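Local coordinates for probable fumarate reductase Ifc3 (Shewanella frigidimarina, PDB 1QO8), which catalyses the essentially one-way reduction of fumarate to succinate in vitro, using one FAD and four covalently bound hemes c per subunit, at residues V288-G291 / G295-M298; A139-G144 / Q263-R268. All blocks are in the same frame, centred on the assembly; numbering follows the deposited sequence.

Interaction 1 pairs the two strands of a beta hairpin in the four-stranded mixed sheet of the flavoprotein part; interaction 2 fastens a helix to the loop that leads into an edge strand of the neighbouring parallel sheet. Their centres lie about 21 Å apart, yet they meet at one point, a probable hydrogen bond of 3.1 Å between Tyr297 OH of 295-298 and Arg268 NH1 of 263-268. The side chain of Val289 is about 7 Å from FAD and about 4 Å from that of the FAD-binding Val273; the side chain of Ile265 is about 13 Å from FAD. Gly295 is about 8 Å from a heme.

Interaction 1: V288-G291 / G295-M298; sequences VVHG and GYYM
The imidazole of His290 lies against the phenol ring of Tyr296 in an offset stack, centroids 4.2 Å apart and planes only 10° from parallel. Tyr296 CE1 sits over the centre of the imidazole, while His290 CB packs over the phenol ring as a CH-pi contact, 3.9 Å from its centroid. Val288 CG1 meets the edge of the same phenol at Tyr296 CD2, 4.1 Å away. On the opposite face of the sheet, Tyr297 turns its ring face to Val289: Val289 CB stands 4.0 Å from the Tyr297 ring centroid and Val289 CG1 touches Tyr297 CE1 at 3.6 Å. Tyr297 CG lies between its backbone N and carbonyl carbon (chi1 68°), which folds the ring back over the valine. Between these two layers, Val289 and Tyr297 exchange a pair of backbone hydrogen bonds, Val289 N to Tyr297 O and Tyr297 N to Val289 O, both 2.9 Å. Gly291 and Gly295 form the next such pair, each amide standing above its partner's carbonyl plane. At Gly295 (phi 90°) a side chain would run into the carbonyl oxygen of the preceding residue. Further out, Tyr296 OH bonds to Asp106 N, Trp101 meets the His290 ring edge-to-face, and helix 107-115 packs on Val288 and Tyr296. The whole is an antiparallel beta hairpin, with hydrogen-bonded and non-hydrogen-bonded pairs alternating toward a three-residue loop, here the central strands of a four-stranded mixed sheet.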
ATOM      1  N   VAL A 288      -7.305 -13.031  19.556  1.00 43.73           N
ATOM      2  CA  VAL A 288      -7.370 -12.390  20.840  1.00 42.37           C
ATOM      3  C   VAL A 288      -8.323 -11.205  20.754  1.00 45.48           C
ATOM      4  O   VAL A 288      -8.236 -10.320  19.859  1.00 43.87           O
ATOM      5  CB  VAL A 288      -5.984 -11.876  21.244  1.00 46.20           C
ATOM      6  CG1 VAL A 288      -6.024 -11.303  22.660  1.00 45.45           C
ATOM      7  CG2 VAL A 288      -4.925 -13.014  21.173  1.00 45.21           C
ATOM      8  N   VAL A 289      -9.250 -11.239  21.691  1.00 44.74           N
ATOM      9  CA  VAL A 289     -10.271 -10.280  21.978  1.00 42.29           C
ATOM     10  C   VAL A 289      -9.891  -9.450  23.218  1.00 45.61           C
ATOM     11  O   VAL A 289      -9.473  -9.942  24.264  1.00 44.60           O
ATOM     12  CB  VAL A 289     -11.613 -10.952  22.324  1.00 41.35           C
ATOM     13  CG1 VAL A 289     -12.697  -9.885  22.559  1.00 45.33           C
ATOM     14  CG2 VAL A 289     -12.041 -11.889  21.239  1.00 40.60           C
ATOM     15  N   HIS A 290      -9.938  -8.127  23.057  1.00 43.44           N
ATOM     16  CA  HIS A 290      -9.981  -7.217  24.174  1.00 44.54           C
ATOM     17  C   HIS A 290     -11.412  -6.783  24.456  1.00 46.79           C
ATOM     18  O   HIS A 290     -11.987  -6.019  23.681  1.00 45.29           O
ATOM     19  CB  HIS A 290      -9.053  -6.043  23.901  1.00 40.75           C
ATOM     20  CG  HIS A 290      -9.080  -5.080  25.040  1.00 41.75           C
ATOM     21  ND1 HIS A 290      -8.634  -3.825  24.868  1.00 40.40           N
ATOM     22  CD2 HIS A 290      -9.483  -5.164  26.330  1.00 42.95           C
ATOM     23  CE1 HIS A 290      -8.758  -3.130  25.997  1.00 45.19           C
ATOM     24  NE2 HIS A 290      -9.243  -3.937  26.897  1.00 44.03           N
ATOM     25  N   GLY A 291     -11.963  -7.355  25.536  1.00 45.60           N
ATOM     26  CA  GLY A 291     -13.310  -7.075  25.981  1.00 44.40           C
ATOM     27  C   GLY A 291     -13.174  -5.953  26.978  1.00 46.36           C
ATOM     28  O   GLY A 291     -12.208  -5.961  27.783  1.00 47.33           O
ATOM     29  N   GLY A 295     -11.350  -7.951  29.630  1.00 53.11           N
ATOM     30  CA  GLY A 295      -9.925  -7.837  29.326  1.00 50.86           C
ATOM     31  C   GLY A 295      -9.621  -8.720  28.133  1.00 50.65           C
ATOM     32  O   GLY A 295     -10.512  -9.074  27.323  1.00 50.43           O
ATOM     33  N   TYR A 296      -8.379  -9.175  28.056  1.00 50.53           N
ATOM     34  CA  TYR A 296      -7.873  -9.898  26.903  1.00 49.05           C
ATOM     35  C   TYR A 296      -8.061 -11.368  27.086  1.00 51.31           C
ATOM     36  O   TYR A 296      -7.711 -11.896  28.164  1.00 53.64           O
ATOM     37  CB  TYR A 296      -6.400  -9.623  26.650  1.00 50.17           C
ATOM     38  CG  TYR A 296      -6.094  -8.197  26.218  1.00 51.29           C
ATOM     39  CD1 TYR A 296      -6.051  -7.152  27.134  1.00 50.66           C
ATOM     40  CD2 TYR A 296      -5.863  -7.907  24.886  1.00 50.10           C
ATOM     41  CE1 TYR A 296      -5.760  -5.880  26.693  1.00 51.51           C
ATOM     42  CE2 TYR A 296      -5.555  -6.634  24.452  1.00 47.13           C
ATOM     43  CZ  TYR A 296      -5.527  -5.630  25.344  1.00 48.09           C
ATOM     44  OH  TYR A 296      -5.229  -4.354  24.954  1.00 48.10           O
ATOM     45  N   TYR A 297      -8.518 -12.042  26.064  1.00 50.26           N
ATOM     46  CA  TYR A 297      -8.737 -13.484  26.140  1.00 50.51           C
ATOM     47  C   TYR A 297      -8.724 -14.066  24.735  1.00 51.71           C
ATOM     48  O   TYR A 297      -8.913 -13.275  23.781  1.00 52.90           O
ATOM     49  CB  TYR A 297     -10.037 -13.859  26.795  1.00 52.23           C
ATOM     50  CG  TYR A 297     -11.324 -13.529  26.100  1.00 49.41           C
ATOM     51  CD1 TYR A 297     -11.804 -12.218  26.173  1.00 51.09           C
ATOM     52  CD2 TYR A 297     -12.032 -14.473  25.399  1.00 47.90           C
ATOM     53  CE1 TYR A 297     -12.995 -11.882  25.528  1.00 51.21           C
ATOM     54  CE2 TYR A 297     -13.213 -14.139  24.761  1.00 51.23           C
ATOM     55  CZ  TYR A 297     -13.682 -12.829  24.838  1.00 51.73           C
ATOM     56  OH  TYR A 297     -14.859 -12.500  24.242  1.00 49.52           O
ATOM     57  N   MET A 298      -8.613 -15.362  24.595  1.00 50.27           N
ATOM     58  CA  MET A 298      -8.456 -15.948  23.278  1.00 50.65           C
ATOM     59  C   MET A 298      -9.702 -16.813  23.102  1.00 51.72           C
ATOM     60  O   MET A 298     -10.077 -17.506  24.032  1.00 50.19           O
ATOM     61  CB  MET A 298      -7.221 -16.807  23.019  1.00 51.57           C
ATOM     62  CG  MET A 298      -7.187 -17.717  21.795  1.00 48.33           C
ATOM     63  SD  MET A 298      -5.546 -18.508  21.543  1.00 50.33           S
ATOM     64  CE  MET A 298      -5.951 -19.652  20.238  1.00 43.63           C
TER

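Interaction 2: A139-G144 / Q263-R268; sequences AAKKAG and QGIDTR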
ATOM      1  N   ALA A 139     -25.493 -17.108   7.676  1.00 51.07           N
ATOM      2  CA  ALA A 139     -25.185 -18.216   6.773  1.00 50.78           C
ATOM      3  C   ALA A 139     -24.348 -19.296   7.480  1.00 52.06           C
ATOM      4  O   ALA A 139     -24.353 -20.477   7.077  1.00 52.87           O
ATOM      5  CB  ALA A 139     -24.433 -17.749   5.536  1.00 47.91           C
ATOM      6  N   ALA A 140     -23.539 -18.899   8.465  1.00 51.96           N
ATOM      7  CA  ALA A 140     -22.729 -19.965   9.091  1.00 52.28           C
ATOM      8  C   ALA A 140     -23.666 -20.810   9.980  1.00 54.69           C
ATOM      9  O   ALA A 140     -23.483 -22.032  10.006  1.00 51.70           O
ATOM     10  CB  ALA A 140     -21.502 -19.461   9.788  1.00 48.07           C
ATOM     11  N   LYS A 141     -24.612 -20.176  10.658  1.00 56.41           N
ATOM     12  CA  LYS A 141     -25.591 -20.846  11.503  1.00 61.12           C
ATOM     13  C   LYS A 141     -26.532 -21.700  10.651  1.00 62.69           C
ATOM     14  O   LYS A 141     -26.718 -22.878  10.964  1.00 62.12           O
ATOM     15  CB  LYS A 141     -26.404 -19.845  12.298  1.00 63.20           C
ATOM     16  CG  LYS A 141     -27.102 -20.201  13.593  1.00 64.04           C
ATOM     17  CD  LYS A 141     -26.095 -20.523  14.668  1.00 64.39           C
ATOM     18  CE  LYS A 141     -26.217 -19.794  15.981  1.00 67.02           C
ATOM     19  NZ  LYS A 141     -27.445 -20.137  16.769  1.00 67.82           N
ATOM     20  N   LYS A 142     -27.083 -21.176   9.557  1.00 62.73           N
ATOM     21  CA  LYS A 142     -27.804 -21.991   8.609  1.00 64.60           C
ATOM     22  C   LYS A 142     -27.025 -23.219   8.121  1.00 65.03           C
ATOM     23  O   LYS A 142     -27.645 -24.243   7.795  1.00 64.25           O
ATOM     24  CB  LYS A 142     -28.264 -21.212   7.346  1.00 65.85           C
ATOM     25  CG  LYS A 142     -29.061 -22.093   6.396  1.00 66.29           C
ATOM     26  CD  LYS A 142     -29.956 -21.378   5.412  1.00 69.77           C
ATOM     27  CE  LYS A 142     -30.905 -22.320   4.680  1.00 68.64           C
ATOM     28  NZ  LYS A 142     -32.217 -22.400   5.420  1.00 71.08           N
ATOM     29  N   ALA A 143     -25.709 -23.098   7.957  1.00 63.38           N
ATOM     30  CA  ALA A 143     -24.928 -24.204   7.418  1.00 64.66           C
ATOM     31  C   ALA A 143     -24.675 -25.233   8.523  1.00 64.82           C
ATOM     32  O   ALA A 143     -24.495 -26.396   8.205  1.00 66.74           O
ATOM     33  CB  ALA A 143     -23.623 -23.812   6.781  1.00 62.78           C
ATOM     34  N   GLY A 144     -24.728 -24.827   9.778  1.00 64.57           N
ATOM     35  CA  GLY A 144     -24.939 -25.754  10.873  1.00 63.94           C
ATOM     36  C   GLY A 144     -23.748 -25.652  11.809  1.00 63.58           C
ATOM     37  O   GLY A 144     -23.511 -26.562  12.598  1.00 62.11           O
ATOM     38  N   GLN A 263     -32.352 -16.439  15.572  1.00 66.96           N
ATOM     39  CA  GLN A 263     -31.629 -17.664  15.344  1.00 65.45           C
ATOM     40  C   GLN A 263     -30.668 -17.956  16.496  1.00 62.89           C
ATOM     41  O   GLN A 263     -29.809 -18.796  16.284  1.00 63.60           O
ATOM     42  CB  GLN A 263     -30.721 -17.564  14.103  1.00 66.80           C
ATOM     43  CG  GLN A 263     -31.444 -17.490  12.774  1.00 70.35           C
ATOM     44  CD  GLN A 263     -32.037 -18.864  12.478  1.00 71.82           C
ATOM     45  OE1 GLN A 263     -31.277 -19.838  12.479  1.00 73.16           O
ATOM     46  NE2 GLN A 263     -33.344 -18.861  12.291  1.00 72.06           N
ATOM     47  N   GLY A 264     -30.686 -17.224  17.575  1.00 60.58           N
ATOM     48  CA  GLY A 264     -29.831 -17.350  18.716  1.00 61.63           C
ATOM     49  C   GLY A 264     -28.376 -16.949  18.618  1.00 62.06           C
ATOM     50  O   GLY A 264     -27.522 -17.270  19.464  1.00 59.81           O
ATOM     51  N   ILE A 265     -28.007 -16.210  17.578  1.00 61.73           N
ATOM     52  CA  ILE A 265     -26.700 -15.569  17.513  1.00 60.72           C
ATOM     53  C   ILE A 265     -26.785 -14.251  18.266  1.00 62.93           C
ATOM     54  O   ILE A 265     -27.452 -13.319  17.710  1.00 63.05           O
ATOM     55  CB  ILE A 265     -26.377 -15.203  16.065  1.00 59.69           C
ATOM     56  CG1 ILE A 265     -26.522 -16.447  15.176  1.00 59.21           C
ATOM     57  CG2 ILE A 265     -25.001 -14.560  16.031  1.00 58.56           C
ATOM     58  CD1 ILE A 265     -26.540 -16.060  13.707  1.00 57.37           C
ATOM     59  N   ASP A 266     -26.177 -14.153  19.437  1.00 60.08           N
ATOM     60  CA  ASP A 266     -26.154 -12.839  20.060  1.00 63.57           C
ATOM     61  C   ASP A 266     -24.860 -12.117  19.692  1.00 63.03           C
ATOM     62  O   ASP A 266     -23.786 -12.745  19.851  1.00 62.97           O
ATOM     63  CB  ASP A 266     -26.373 -12.975  21.570  1.00 68.91           C
ATOM     64  CG  ASP A 266     -27.814 -13.455  21.831  1.00 73.27           C
ATOM     65  OD1 ASP A 266     -28.631 -13.563  20.864  1.00 74.32           O
ATOM     66  OD2 ASP A 266     -28.109 -13.714  23.023  1.00 73.40           O
ATOM     67  N   THR A 267     -24.843 -10.850  19.339  1.00 57.82           N
ATOM     68  CA  THR A 267     -23.555 -10.190  19.198  1.00 59.43           C
ATOM     69  C   THR A 267     -22.839  -9.958  20.525  1.00 59.30           C
ATOM     70  O   THR A 267     -23.432  -9.411  21.472  1.00 61.39           O
ATOM     71  CB  THR A 267     -23.760  -8.911  18.389  1.00 61.52           C
ATOM     72  OG1 THR A 267     -22.595  -8.016  18.440  1.00 63.29           O
ATOM     73  CG2 THR A 267     -24.948  -8.304  19.054  1.00 65.03           C
ATOM     74  N   ARG A 268     -21.541 -10.231  20.622  1.00 51.75           N
ATOM     75  CA  ARG A 268     -20.802  -9.759  21.798  1.00 48.28           C
ATOM     76  C   ARG A 268     -20.289  -8.361  21.508  1.00 45.85           C
ATOM     77  O   ARG A 268     -19.347  -8.250  20.739  1.00 46.10           O
ATOM     78  CB  ARG A 268     -19.643 -10.702  22.065  1.00 47.91           C
ATOM     79  CG  ARG A 268     -19.065 -11.127  23.356  1.00 55.17           C
ATOM     80  CD  ARG A 268     -18.110 -12.371  23.253  1.00 51.74           C
ATOM     81  NE  ARG A 268     -18.847 -13.633  23.312  1.00 51.13           N
ATOM     82  CZ  ARG A 268     -18.241 -14.776  23.764  1.00 52.27           C
ATOM     83  NH1 ARG A 268     -16.947 -14.724  24.097  1.00 46.96           N
ATOM     84  NH2 ARG A 268     -18.883 -15.927  23.879  1.00 49.99           N
TER
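Lys141 reaches from helix 131-143 to the loop 263-266 and makes the polar link of this contact, a hydrogen bond of 2.8 Å from its NZ to Gln263 O. The ammonium approaches in the carbonyl plane, with a C=O...N angle of 155°, and donates to the backbone oxygen of Gln263, the first residue after helix 248-262. Gly264 follows with positive phi, and Gly264 C lies 3.8 Å from Lys141 NZ. Lys141 gets there by a bent chain: CG stands opposite the backbone N (chi1 -157°), then chi2 of 66° and further turns at chi3 and chi4 swing the tip round to the carbonyl.

Helix 131-143 packs on the parallel sheet of the FAD-binding domain, and 263-268 leads into its weakly bonded edge strand 267-268, which runs parallel to 147-150, with Arg268 bonded through its backbone to Leu149 and Asp151. Strand 124-127 leads straight into helix 131-143, an order consistent with a Rossmann-type nucleotide-binding fold.

The apolar part of the contact is the lysine stem against Ile265. The two side chains run alongside each other, pointing opposite ways, and Lys141 CE comes tightly, at 3.5 Å, to Ile265 CG1, while Ile265 CD1 stands 4.0 Å from Lys141 CB. Ile265 is buried and also packs on Leu149 and Ser137, which wedges it between helix and sheet. An alanine in place of Lys141 is likely to deprive Gln263 O of its ammonium partner and to bare the flank of Ile265 that the methylenes cover. At the C-terminal end of helix 131-143, Gly144 closes the last turn in a Schellman motif, Gly144 N bonded to Ala140 O at 3.1 Å.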